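Local structure of geranyltranstransferase (Enterococcus faecalis, 3P8L) at residues G123-T126 with G127-L131; M25-F28 with I29-T33; K142-L145 with M146-A150; M69-Q72 with D73-A77; R37-E40 with A41-S45. The protein probably catalyses the magnesium-dependent condensation of isopentenyl diphosphate with geranyl diphosphate to give farnesyl diphosphate and diphosphate. All coordinates share one frame; numbering follows the deposited sequence.

Interaction 1. Residues G123-T126 with G127-L131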
loop_
_atom_site.group_PDB
_atom_site.type_symbol
_atom_site.label_atom_id
_atom_site.label_comp_id
_atom_site.label_asym_id
_atom_site.label_seq_id
_atom_site.Cartn_x
_atom_site.Cartn_y
_atom_site.Cartn_z
ATOM N N GLY A 123 -7.389 1.946 0.752
ATOM C CA GLY A 123 -7.485 2.619 -0.519
ATOM C C GLY A 123 -6.478 3.761 -0.613
ATOM O O GLY A 123 -5.848 3.968 -1.658
ATOM N N LEU A 124 -6.291 4.469 0.497
ATOM C CA LEU A 124 -5.309 5.513 0.557
ATOM C C LEU A 124 -3.880 4.978 0.508
ATOM O O LEU A 124 -3.044 5.564 -0.182
ATOM C CB LEU A 124 -5.537 6.434 1.757
ATOM C CG LEU A 124 -6.634 7.498 1.524
ATOM C CD1 LEU A 124 -7.080 8.009 2.871
ATOM C CD2 LEU A 124 -6.150 8.656 0.640
ATOM N N LEU A 125 -3.606 3.904 1.265
ATOM C CA LEU A 125 -2.339 3.173 1.190
ATOM C C LEU A 125 -2.010 2.731 -0.254
ATOM O O LEU A 125 -0.930 3.053 -0.756
ATOM C CB LEU A 125 -2.309 1.965 2.150
ATOM C CG LEU A 125 -1.094 1.011 2.125
ATOM C CD1 LEU A 125 0.229 1.749 2.201
ATOM C CD2 LEU A 125 -1.149 0.040 3.314
ATOM N N THR A 126 -2.931 2.019 -0.914
ATOM C CA THR A 126 -2.709 1.549 -2.288
ATOM C C THR A 126 -2.595 2.743 -3.245
ATOM O O THR A 126 -1.758 2.752 -4.175
ATOM C CB THR A 126 -3.847 0.605 -2.775
ATOM O OG1 THR A 126 -4.097 -0.399 -1.786
ATOM C CG2 THR A 126 -3.460 -0.101 -4.072
ATOM N N GLY A 127 -3.415 3.755 -2.986
ATOM C CA GLY A 127 -3.435 5.001 -3.758
ATOM C C GLY A 127 -2.120 5.752 -3.750
ATOM O O GLY A 127 -1.719 6.308 -4.755
ATOM N N ALA A 128 -1.469 5.795 -2.597
ATOM C CA ALA A 128 -0.160 6.437 -2.490
ATOM C C ALA A 128 0.858 5.820 -3.470
ATOM O O ALA A 128 1.579 6.549 -4.176
ATOM C CB ALA A 128 0.329 6.320 -1.089
ATOM N N PHE A 129 0.892 4.485 -3.518
ATOM C CA PHE A 129 1.736 3.758 -4.463
ATOM C C PHE A 129 1.242 3.935 -5.886
ATOM O O PHE A 129 2.057 4.088 -6.788
ATOM C CB PHE A 129 1.928 2.283 -4.063
ATOM C CG PHE A 129 2.822 2.132 -2.862
ATOM C CD1 PHE A 129 4.202 2.273 -2.981
ATOM C CD2 PHE A 129 2.287 1.965 -1.608
ATOM C CE1 PHE A 129 5.025 2.191 -1.880
ATOM C CE2 PHE A 129 3.105 1.879 -0.486
ATOM C CZ PHE A 129 4.469 1.997 -0.621
ATOM N N GLN A 130 -0.074 3.973 -6.096
ATOM C CA GLN A 130 -0.558 4.204 -7.460
ATOM C C GLN A 130 -0.143 5.573 -8.018
ATOM O O GLN A 130 0.399 5.657 -9.133
ATOM C CB GLN A 130 -2.070 4.021 -7.592
ATOM C CG GLN A 130 -2.527 4.036 -9.051
ATOM C CD GLN A 130 -3.995 3.694 -9.247
ATOM O OE1 GLN A 130 -4.799 3.761 -8.318
ATOM N NE2 GLN A 130 -4.352 3.335 -10.468
ATOM N N LEU A 131 -0.394 6.629 -7.241
ATOM C CA LEU A 131 0.011 7.976 -7.625
ATOM C C LEU A 131 1.508 8.062 -7.959
ATOM O O LEU A 131 1.870 8.550 -9.036
ATOM C CB LEU A 131 -0.387 9.020 -6.562
ATOM C CG LEU A 131 0.114 10.453 -6.863
ATOM C CD1 LEU A 131 -0.455 11.017 -8.183
ATOM C CD2 LEU A 131 -0.163 11.401 -5.692
#

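Interaction 2. Residues M25-F28 with I29-T33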
loop_
_atom_site.group_PDB
_atom_site.type_symbol
_atom_site.label_atom_id
_atom_site.label_comp_id
_atom_site.label_asym_id
_atom_site.label_seq_id
_atom_site.Cartn_x
_atom_site.Cartn_y
_atom_site.Cartn_z
ATOM N N MET A 25 -3.798 15.413 -4.379
ATOM C CA MET A 25 -4.414 14.355 -3.567
ATOM C C MET A 25 -5.892 14.238 -3.909
ATOM O O MET A 25 -6.369 13.154 -4.259
ATOM C CB MET A 25 -4.274 14.653 -2.075
ATOM C CG MET A 25 -2.882 14.481 -1.496
ATOM S SD MET A 25 -2.829 14.890 0.260
ATOM C CE MET A 25 -3.490 13.429 0.902
ATOM N N VAL A 26 -6.592 15.372 -3.852
ATOM C CA VAL A 26 -8.036 15.412 -4.067
ATOM C C VAL A 26 -8.400 14.972 -5.496
ATOM O O VAL A 26 -9.305 14.138 -5.677
ATOM C CB VAL A 26 -8.622 16.810 -3.682
ATOM C CG1 VAL A 26 -9.991 17.049 -4.290
ATOM C CG2 VAL A 26 -8.647 16.983 -2.162
ATOM N N ASP A 27 -7.684 15.510 -6.489
ATOM C CA ASP A 27 -7.922 15.153 -7.888
ATOM C C ASP A 27 -7.658 13.684 -8.090
ATOM O O ASP A 27 -8.424 13.047 -8.779
ATOM C CB ASP A 27 -7.018 15.911 -8.876
ATOM C CG ASP A 27 -7.345 17.400 -8.965
ATOM O OD1 ASP A 27 -8.374 17.829 -8.437
ATOM O OD2 ASP A 27 -6.558 18.158 -9.560
ATOM N N PHE A 28 -6.568 13.167 -7.504
ATOM C CA PHE A 28 -6.229 11.760 -7.657
ATOM C C PHE A 28 -7.305 10.850 -7.083
ATOM O O PHE A 28 -7.671 9.873 -7.729
ATOM C CB PHE A 28 -4.851 11.381 -7.074
ATOM C CG PHE A 28 -4.442 9.998 -7.426
ATOM C CD1 PHE A 28 -4.566 8.957 -6.509
ATOM C CD2 PHE A 28 -4.000 9.712 -8.707
ATOM C CE1 PHE A 28 -4.233 7.666 -6.859
ATOM C CE2 PHE A 28 -3.654 8.410 -9.070
ATOM C CZ PHE A 28 -3.774 7.389 -8.140
ATOM N N ILE A 29 -7.819 11.193 -5.905
ATOM C CA ILE A 29 -8.862 10.384 -5.263
ATOM C C ILE A 29 -10.176 10.463 -6.054
ATOM O O ILE A 29 -10.816 9.446 -6.298
ATOM C CB ILE A 29 -9.057 10.745 -3.762
ATOM C CG1 ILE A 29 -8.090 9.950 -2.890
ATOM C CG2 ILE A 29 -10.449 10.386 -3.271
ATOM C CD1 ILE A 29 -6.775 10.610 -2.644
ATOM N N ALA A 30 -10.557 11.664 -6.487
ATOM C CA ALA A 30 -11.806 11.857 -7.244
ATOM C C ALA A 30 -11.774 11.144 -8.597
ATOM O O ALA A 30 -12.767 10.578 -9.023
ATOM C CB ALA A 30 -12.097 13.354 -7.433
ATOM N N GLU A 31 -10.616 11.143 -9.247
ATOM C CA GLU A 31 -10.517 10.580 -10.581
ATOM C C GLU A 31 -10.227 9.067 -10.616
ATOM O O GLU A 31 -10.666 8.399 -11.527
ATOM C CB GLU A 31 -9.496 11.359 -11.415
ATOM C CG GLU A 31 -9.951 12.803 -11.759
ATOM C CD GLU A 31 -8.792 13.761 -12.105
ATOM O OE1 GLU A 31 -7.722 13.301 -12.565
ATOM O OE2 GLU A 31 -8.957 14.988 -11.920
ATOM N N TYR A 32 -9.505 8.526 -9.634
ATOM C CA TYR A 32 -9.096 7.116 -9.687
ATOM C C TYR A 32 -9.806 6.268 -8.624
ATOM O O TYR A 32 -9.249 5.294 -8.122
ATOM C CB TYR A 32 -7.579 6.980 -9.534
ATOM C CG TYR A 32 -6.761 7.399 -10.746
ATOM C CD1 TYR A 32 -6.641 8.751 -11.115
ATOM C CD2 TYR A 32 -6.091 6.443 -11.514
ATOM C CE1 TYR A 32 -5.901 9.129 -12.222
ATOM C CE2 TYR A 32 -5.346 6.812 -12.633
ATOM C CZ TYR A 32 -5.252 8.149 -12.978
ATOM O OH TYR A 32 -4.503 8.508 -14.068
ATOM N N THR A 33 -11.013 6.666 -8.255
ATOM C CA THR A 33 -11.831 5.868 -7.339
ATOM C C THR A 33 -13.187 5.556 -7.974
ATOM O O THR A 33 -13.938 6.478 -8.320
ATOM C CB THR A 33 -12.053 6.561 -5.972
ATOM O OG1 THR A 33 -10.797 7.001 -5.417
ATOM C CG2 THR A 33 -12.715 5.591 -5.019
HETATM O O HOH W 1 -7.574 6.997 -6.169
#

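Interaction 3. Residues K142-L145 with M146-A150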
loop_
_atom_site.group_PDB
_atom_site.type_symbol
_atom_site.label_atom_id
_atom_site.label_comp_id
_atom_site.label_asym_id
_atom_site.label_seq_id
_atom_site.Cartn_x
_atom_site.Cartn_y
_atom_site.Cartn_z
ATOM N N LYS A 142 11.714 6.926 -9.940
ATOM C CA LYS A 142 10.412 6.371 -9.618
ATOM C C LYS A 142 10.586 5.113 -8.796
ATOM O O LYS A 142 10.025 5.017 -7.710
ATOM C CB LYS A 142 9.621 6.086 -10.893
ATOM C CG LYS A 142 8.169 5.709 -10.653
ATOM C CD LYS A 142 7.365 5.701 -11.944
ATOM C CE LYS A 142 6.952 7.100 -12.314
ATOM N NZ LYS A 142 5.914 7.086 -13.409
ATOM N N VAL A 143 11.420 4.193 -9.282
ATOM C CA VAL A 143 11.659 2.922 -8.610
ATOM C C VAL A 143 12.336 3.103 -7.259
ATOM O O VAL A 143 11.944 2.464 -6.285
ATOM C CB VAL A 143 12.432 1.917 -9.529
ATOM C CG1 VAL A 143 13.056 0.749 -8.743
ATOM C CG2 VAL A 143 11.516 1.377 -10.583
ATOM N N LEU A 144 13.319 4.006 -7.194
ATOM C CA LEU A 144 13.993 4.324 -5.939
ATOM C C LEU A 144 13.004 4.855 -4.891
ATOM O O LEU A 144 13.042 4.455 -3.735
ATOM C CB LEU A 144 15.119 5.354 -6.170
ATOM C CG LEU A 144 15.882 5.861 -4.941
ATOM C CD1 LEU A 144 16.549 4.718 -4.178
ATOM C CD2 LEU A 144 16.909 6.912 -5.352
ATOM N N LEU A 145 12.142 5.764 -5.305
ATOM C CA LEU A 145 11.238 6.409 -4.353
ATOM C C LEU A 145 10.114 5.453 -3.908
ATOM O O LEU A 145 9.649 5.551 -2.777
ATOM C CB LEU A 145 10.705 7.734 -4.912
ATOM C CG LEU A 145 11.733 8.883 -4.958
ATOM C CD1 LEU A 145 11.052 10.195 -5.233
ATOM C CD2 LEU A 145 12.534 9.001 -3.690
ATOM N N MET A 146 9.738 4.508 -4.774
ATOM C CA MET A 146 8.748 3.481 -4.427
ATOM C C MET A 146 9.360 2.509 -3.419
ATOM O O MET A 146 8.720 2.142 -2.430
ATOM C CB MET A 146 8.217 2.757 -5.679
ATOM C CG MET A 146 7.188 3.577 -6.493
ATOM S SD MET A 146 6.461 2.760 -7.948
ATOM C CE MET A 146 7.907 2.234 -8.853
ATOM N N GLN A 147 10.616 2.123 -3.666
ATOM C CA GLN A 147 11.395 1.311 -2.730
ATOM C C GLN A 147 11.484 1.968 -1.366
ATOM O O GLN A 147 11.257 1.325 -0.321
ATOM C CB GLN A 147 12.830 1.077 -3.260
ATOM C CG GLN A 147 12.941 0.051 -4.382
ATOM C CD GLN A 147 14.311 0.058 -5.076
ATOM O OE1 GLN A 147 15.156 0.914 -4.810
ATOM N NE2 GLN A 147 14.525 -0.907 -5.968
ATOM N N GLN A 148 11.806 3.254 -1.371
ATOM C CA GLN A 148 12.024 4.000 -0.144
ATOM C C GLN A 148 10.698 4.255 0.610
ATOM O O GLN A 148 10.650 4.181 1.843
ATOM C CB GLN A 148 12.761 5.309 -0.442
ATOM C CG GLN A 148 14.269 5.128 -0.788
ATOM C CD GLN A 148 15.071 4.537 0.346
ATOM O OE1 GLN A 148 15.036 5.032 1.471
ATOM N NE2 GLN A 148 15.808 3.465 0.059
ATOM N N LEU A 149 9.634 4.533 -0.128
ATOM C CA LEU A 149 8.330 4.764 0.516
ATOM C C LEU A 149 7.844 3.505 1.191
ATOM O O LEU A 149 7.438 3.554 2.359
ATOM C CB LEU A 149 7.289 5.302 -0.473
ATOM C CG LEU A 149 5.935 5.738 0.116
ATOM C CD1 LEU A 149 6.077 6.923 1.071
ATOM C CD2 LEU A 149 4.994 6.081 -1.020
ATOM N N ALA A 150 7.940 2.375 0.482
ATOM C CA ALA A 150 7.566 1.070 1.042
ATOM C C ALA A 150 8.431 0.673 2.220
ATOM O O ALA A 150 7.904 0.136 3.194
ATOM C CB ALA A 150 7.574 -0.012 -0.030
#

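Interaction 4. Residues M69-Q72 with D73-A77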
loop_
_atom_site.group_PDB
_atom_site.type_symbol
_atom_site.label_atom_id
_atom_site.label_comp_id
_atom_site.label_asym_id
_atom_site.label_seq_id
_atom_site.Cartn_x
_atom_site.Cartn_y
_atom_site.Cartn_z
ATOM N N MET A 69 9.923 24.208 -8.222
ATOM C CA MET A 69 8.929 23.156 -8.028
ATOM C C MET A 69 8.342 22.696 -9.343
ATOM O O MET A 69 7.992 23.507 -10.192
ATOM C CB MET A 69 7.776 23.636 -7.136
ATOM C CG MET A 69 8.131 23.841 -5.707
ATOM S SD MET A 69 8.893 22.444 -4.899
ATOM C CE MET A 69 9.680 23.391 -3.663
ATOM N N GLU A 70 8.249 21.385 -9.503
ATOM C CA GLU A 70 7.578 20.790 -10.652
ATOM C C GLU A 70 6.505 19.830 -10.163
ATOM O O GLU A 70 6.528 19.426 -9.002
ATOM C CB GLU A 70 8.568 20.001 -11.502
ATOM C CG GLU A 70 9.751 20.779 -12.034
ATOM C CD GLU A 70 10.661 19.888 -12.831
ATOM O OE1 GLU A 70 10.281 19.534 -13.963
ATOM O OE2 GLU A 70 11.739 19.520 -12.318
ATOM N N THR A 71 5.581 19.487 -11.064
ATOM C CA THR A 71 4.528 18.486 -10.866
ATOM C C THR A 71 4.925 17.275 -9.999
ATOM O O THR A 71 4.241 16.968 -9.004
ATOM C CB THR A 71 3.982 18.016 -12.244
ATOM O OG1 THR A 71 3.620 19.169 -13.009
ATOM C CG2 THR A 71 2.758 17.126 -12.094
ATOM N N GLN A 72 6.027 16.617 -10.351
ATOM C CA GLN A 72 6.484 15.409 -9.644
ATOM C C GLN A 72 6.849 15.618 -8.183
ATOM O O GLN A 72 6.749 14.675 -7.385
ATOM C CB GLN A 72 7.655 14.723 -10.358
ATOM C CG GLN A 72 8.919 15.569 -10.489
ATOM C CD GLN A 72 9.010 16.265 -11.833
ATOM O OE1 GLN A 72 8.035 16.848 -12.326
ATOM N NE2 GLN A 72 10.187 16.200 -12.444
ATOM N N ASP A 73 7.270 16.834 -7.833
ATOM C CA ASP A 73 7.541 17.187 -6.438
ATOM C C ASP A 73 6.239 17.180 -5.644
ATOM O O ASP A 73 6.197 16.620 -4.553
ATOM C CB ASP A 73 8.231 18.546 -6.292
ATOM C CG ASP A 73 9.494 18.664 -7.159
ATOM O OD1 ASP A 73 9.778 19.771 -7.651
ATOM O OD2 ASP A 73 10.187 17.652 -7.351
ATOM N N TYR A 74 5.196 17.783 -6.210
ATOM C CA TYR A 74 3.872 17.792 -5.599
ATOM C C TYR A 74 3.259 16.406 -5.547
ATOM O O TYR A 74 2.577 16.085 -4.577
ATOM C CB TYR A 74 2.917 18.757 -6.305
ATOM C CG TYR A 74 3.382 20.202 -6.267
ATOM C CD1 TYR A 74 3.394 20.917 -5.074
ATOM C CD2 TYR A 74 3.817 20.849 -7.434
ATOM C CE1 TYR A 74 3.831 22.246 -5.028
ATOM C CE2 TYR A 74 4.264 22.176 -7.404
ATOM C CZ TYR A 74 4.268 22.858 -6.196
ATOM O OH TYR A 74 4.676 24.156 -6.150
ATOM N N GLN A 75 3.505 15.603 -6.585
ATOM C CA GLN A 75 3.056 14.222 -6.643
ATOM C C GLN A 75 3.679 13.360 -5.553
ATOM O O GLN A 75 2.953 12.611 -4.884
ATOM C CB GLN A 75 3.267 13.623 -8.040
ATOM C CG GLN A 75 2.293 14.222 -9.056
ATOM C CD GLN A 75 2.560 13.790 -10.478
ATOM O OE1 GLN A 75 3.706 13.623 -10.881
ATOM N NE2 GLN A 75 1.495 13.602 -11.245
ATOM N N VAL A 76 5.001 13.473 -5.367
ATOM C CA VAL A 76 5.706 12.778 -4.287
ATOM C C VAL A 76 5.202 13.226 -2.910
ATOM O O VAL A 76 5.001 12.390 -2.024
ATOM C CB VAL A 76 7.256 12.928 -4.389
ATOM C CG1 VAL A 76 7.987 12.333 -3.167
ATOM C CG2 VAL A 76 7.783 12.223 -5.648
ATOM N N ALA A 77 5.012 14.542 -2.741
ATOM C CA ALA A 77 4.521 15.113 -1.497
ATOM C C ALA A 77 3.114 14.561 -1.176
ATOM O O ALA A 77 2.846 14.202 -0.046
ATOM C CB ALA A 77 4.516 16.660 -1.542
#

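Interaction 5. Residues R37-E40 with A41-S45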
loop_
_atom_site.group_PDB
_atom_site.type_symbol
_atom_site.label_atom_id
_atom_site.label_comp_id
_atom_site.label_asym_id
_atom_site.label_seq_id
_atom_site.Cartn_x
_atom_site.Cartn_y
_atom_site.Cartn_z
ATOM N N ARG A 37 -18.851 6.098 -2.354
ATOM C CA ARG A 37 -18.784 6.140 -0.891
ATOM C C ARG A 37 -17.352 6.047 -0.368
ATOM O O ARG A 37 -16.978 6.792 0.549
ATOM C CB ARG A 37 -19.620 5.025 -0.264
ATOM C CG ARG A 37 -19.394 4.905 1.254
ATOM C CD ARG A 37 -20.199 3.779 1.839
ATOM N NE ARG A 37 -20.142 3.750 3.296
ATOM C CZ ARG A 37 -20.997 4.425 4.075
ATOM N NH1 ARG A 37 -21.939 5.172 3.524
ATOM N NH2 ARG A 37 -20.919 4.361 5.395
ATOM N N LEU A 38 -16.575 5.123 -0.949
ATOM C CA LEU A 38 -15.156 4.982 -0.639
ATOM C C LEU A 38 -14.419 6.295 -0.903
ATOM O O LEU A 38 -13.683 6.782 -0.041
ATOM C CB LEU A 38 -14.537 3.834 -1.444
ATOM C CG LEU A 38 -13.055 3.610 -1.126
ATOM C CD1 LEU A 38 -12.875 2.999 0.285
ATOM C CD2 LEU A 38 -12.355 2.778 -2.223
ATOM N N LYS A 39 -14.647 6.858 -2.092
ATOM C CA LYS A 39 -14.146 8.176 -2.486
ATOM C C LYS A 39 -14.459 9.275 -1.458
ATOM O O LYS A 39 -13.572 9.992 -1.003
ATOM C CB LYS A 39 -14.718 8.547 -3.851
ATOM C CG LYS A 39 -14.288 9.909 -4.383
ATOM C CD LYS A 39 -15.145 10.347 -5.580
ATOM C CE LYS A 39 -14.944 9.409 -6.780
ATOM N NZ LYS A 39 -15.741 9.847 -7.967
ATOM N N GLU A 40 -15.718 9.370 -1.045
ATOM C CA GLU A 40 -16.119 10.393 -0.063
ATOM C C GLU A 40 -15.495 10.207 1.309
ATOM O O GLU A 40 -15.173 11.172 1.996
ATOM C CB GLU A 40 -17.640 10.418 0.090
ATOM C CG GLU A 40 -18.323 11.177 -1.012
ATOM C CD GLU A 40 -19.822 10.948 -0.999
ATOM O OE1 GLU A 40 -20.394 10.977 0.111
ATOM O OE2 GLU A 40 -20.415 10.716 -2.078
ATOM N N ALA A 41 -15.314 8.960 1.697
ATOM C CA ALA A 41 -14.733 8.677 2.994
ATOM C C ALA A 41 -13.238 9.032 3.018
ATOM O O ALA A 41 -12.741 9.623 3.994
ATOM C CB ALA A 41 -14.971 7.234 3.355
ATOM N N MET A 42 -12.547 8.736 1.918
ATOM C CA MET A 42 -11.139 9.130 1.773
ATOM C C MET A 42 -11.014 10.652 1.730
ATOM O O MET A 42 -10.168 11.222 2.414
ATOM C CB MET A 42 -10.499 8.453 0.537
ATOM C CG MET A 42 -10.340 6.931 0.696
ATOM S SD MET A 42 -9.581 5.914 -0.616
ATOM C CE MET A 42 -10.693 6.329 -1.933
ATOM N N LEU A 43 -11.859 11.309 0.931
ATOM C CA LEU A 43 -11.843 12.774 0.846
ATOM C C LEU A 43 -12.191 13.409 2.191
ATOM O O LEU A 43 -11.667 14.457 2.534
ATOM C CB LEU A 43 -12.805 13.290 -0.230
ATOM C CG LEU A 43 -12.498 13.115 -1.721
ATOM C CD1 LEU A 43 -13.678 13.594 -2.592
ATOM C CD2 LEU A 43 -11.223 13.862 -2.123
ATOM N N TYR A 44 -13.076 12.778 2.965
ATOM C CA TYR A 44 -13.385 13.315 4.284
ATOM C C TYR A 44 -12.114 13.485 5.123
ATOM O O TYR A 44 -11.858 14.571 5.666
ATOM C CB TYR A 44 -14.393 12.437 5.035
ATOM C CG TYR A 44 -14.592 12.892 6.467
ATOM C CD1 TYR A 44 -15.401 13.992 6.754
ATOM C CD2 TYR A 44 -14.006 12.208 7.524
ATOM C CE1 TYR A 44 -15.604 14.422 8.070
ATOM C CE2 TYR A 44 -14.175 12.638 8.851
ATOM C CZ TYR A 44 -14.984 13.758 9.105
ATOM O OH TYR A 44 -15.193 14.203 10.390
ATOM N N SER A 45 -11.312 12.429 5.191
ATOM C CA SER A 45 -10.135 12.424 6.045
ATOM C C SER A 45 -9.017 13.324 5.523
ATOM O O SER A 45 -8.242 13.852 6.312
ATOM C CB SER A 45 -9.614 11.008 6.229
ATOM O OG SER A 45 -10.495 10.243 7.033
#

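Interaction 1. Residues G123-T126 with G127-L131
Helix 114-133, which packs against the second subunit in the all-helical isoprenoid synthase fold, brings Leu125 and Phe129 together one turn apart on the flank that meets that subunit. The two side chains lie side by side and point the same way. Leu125 CD1 comes up to the edge of the Phe129 ring, in its plane, 3.9 Å from Phe129 CE2. With CG of Leu125 opposite the backbone N (chi1 175°), the branch swings toward the next turn and can reach that edge. Phe129 also meets Phe129 of the second subunit, the ring planes nearly parallel. A branched aliphatic residue beside a flat aromatic one suits a buried place.

Backbone bonds of the helix underlie the pair. Gly127 N donates to Gly123 O at 2.8 Å, and Ala128 N to Leu124 O at 2.9 Å. Gln130 N reaches Thr126 O at 2.8 Å. The small residues keep this part of the helix slim, and Ala128 CB rests 3.5 Å from Leu125 O. Thr126 settles its hydroxyl within the helix, hydrogen-bonded through OG1 to Asp122 O. Gln130 sends its amide across the interface, where NE2 hydrogen-bonds Gln156 OE1 of the second subunit. With an apolar Leu-Phe pair, a threonine bonded to Asp122 O and one amide bridging the chains, this flank forms part of the subunit interface of the all-helical isoprenoid synthase fold, consistent with the dimers known in the FPP/GGPP synthase family.

Interaction 2. Residues M25-F28 with I29-T33
Phe28 holds CG opposite its backbone N (chi1 -171°), whereas Tyr32 holds its own CG opposite the carbonyl carbon (chi1 -73°), and these two settings bring the rings together at the C-terminal end of helix 13-31. The result is an offset stack between residues i and i+4, with ring centroids 4.6 Å apart and planes inclined by 18°. Phe28 CE2 sits over one face of the tyrosine, displaced toward its rim and 3.6 Å from Tyr32 CD1. In return, Tyr32 CB makes a CH-pi contact over one face of the phenylalanine, 4.2 Å from its centroid. Phenylalanine suits the buried side, where it touches Gln130 and Leu131 of helix 114-133; tyrosine suits the partly exposed end, beside Gln156 of the second subunit.

The stack spans the last turn, where Tyr32 N still donates to Phe28 O although Tyr32 has left helical backbone angles. A water also donates to Phe28 O, and more weakly to Tyr32 O. On another flank Asp27 and Glu31 run side by side, their like-charged oxygens OD1 and OE2 4.5 Å apart. The salt bridge from Asp27 OD2 to Lys23 probably eases this repulsion. Beyond the helix the chain turns away, and Thr33 ties it back: its OG1 donates to a lone pair of Ile29 O, in the carbonyl plane, at 2.6 Å.

Interaction 3. Residues K142-L145 with M146-A150
The flat amide of Gln147 has Val143 CG1 over one face, almost directly above NE2 and 3.5 Å from it, while Leu144 CD1 approaches at the OE1 edge, near the amide plane and 4.1 Å from Gln147 OE1. The Gln147 chain is extended beyond CG, which carries the amide back along the helix past Val143 O. Its NE2 then hydrogen-bonds Ser133 O of the second subunit, so valine's methyl flanks a polar group whose bond crosses the interface.

Met146 makes the apolar half of the contact. In the conformer described, one of two, its chain bends at the sulfur (chi3 -53°), and CE would then lie 3.9 Å from Lys142 CG and 4.1 Å from Val143 CG2. The flexible thioether thus lies alongside the aliphatic part of the lysine, while Lys142 NZ goes on to the carbonyls of Ser133 and Ser135. Leu144 and Gln148 run side by side, CD1 4.1 Å from CG.

Regular backbone bonds link the turns, as from Gln147 N to Val143 O at 3.0 Å. Helix 139-153 lies wedged between neighbours: Met146 and Leu149 touch helix 114-133, Leu145 and Leu149 helix 71-92, and Leu144 and Gln148 helix 175-200, with Met146 also meeting its counterpart in the second subunit.

Interaction 4. Residues M69-Q72 with D73-A77
Two reciprocal polar bonds between Glu70 and Asp73 open helix 71-92. Glu70 N donates to Asp73 OD1 at 2.9 Å, nearly straight at 167° but approaching from above the carboxylate plane. Asp73 N answers with a bond to Glu70 O, also 2.9 Å and more bent. Asp73 can turn back because its CG stands opposite the carbonyl carbon (chi1 -53°), beside its backbone N. Lys67 forms a salt bridge with Glu70 OE2 and a long, weak ion pair with Asp73 OD1. Asp73 OD2 is buried without any polar partner. Farther along, Gln75 N and Val76 N donate to Thr71 O and Gln72 O, beginning the regular helical pattern.

Among the apolar and sulfur contacts, Met69 crosses Tyr74 at about a right angle. Its CB touches Tyr74 CZ at 3.7 Å and Tyr74 OH at 3.3 Å, and its SD is 5.3 Å from the ring centroid in an oblique Met-aromatic contact. Tyrosine serves both needs here: its ring packs on methionine while OH hydrogen-bonds His17 ND1 of helix 13-31. Thr71 CG2 similarly rests 3.7 Å from Gln75 CD, whose oxygen OE1 accepts from Gln136 N.

An acidic residue at the first turn probably suits the positive end of the helix dipole. The arrangement is one half of a capping box, the carboxylate of Asp73 at N3 taking the backbone N-H of Glu70 at the N-cap.

Interaction 5. Residues R37-E40 with A41-S45
Residues 37-45 form one unbroken stretch of helix 36-47, in which the amides of residues 41-44 bond to the carbonyls of residues 37-40. Ala41 N donates to Arg37 O at 3.0 Å, and Met42 N to Leu38 O at the same length. Leu43 N meets Lys39 O almost straight, with an N-H...O angle of 167°, and Tyr44 N completes the set with Glu40 O at 2.8 Å.

On this frame Leu38 and Met42 make the closest side-chain contact. Their chains cross at a slant, and Met42 CE lies 3.7 Å from Leu38 CG and 3.9 Å from Leu38 CD2. The thioether bends at its last torsion (chi3 -58°), which turns CE back over the preceding turn, also 3.6 Å from Leu38 O. Two buried apolar side chains thus fit one another, the unbranched methionine following the shape of the leucine.

Lys39 and Leu43 run alongside each other on a different flank, with Lys39 CG 4.1 Å from Leu43 CD1. Lysine suits this partly exposed place because its methylenes pack on leucine while NZ reaches out to a salt bridge with Glu36. Ala41 is small, and its CB lies 3.5 Å from Arg37 O.

Several neighbours receive these faces. Leu38, Ala41 and Met42 pack against helix 114-133, Lys39 and Leu43 against helix 13-31, and Ser45 against helix 71-92; Arg37 hydrogen-bonds Phe112 O and Thr116, and Leu38 and Met42 also touch Asn155 of the second subunit.

All five are local contacts along or at the ends of helices, and they differ by what surrounds them. Interactions 1 and 3 are buried and face the second subunit; they touch where Phe129 CZ meets Ala150 CA at 3.6 Å, and both combine apolar packing with a glutamine bonded across the interface. Interactions 2, 4 and 5 are partly buried. Interactions 2 and 5, on consecutive helices, meet through Ile29 and Leu43: one has an aromatic stack at a helix end, the other aliphatic and thioether packing in mid-helix. Both touch interaction 1, through Phe28 and Met42. Interaction 4, at a helix start away from the other subunit, is the most polar, yet reaches interaction 3 through Val76 and Leu145.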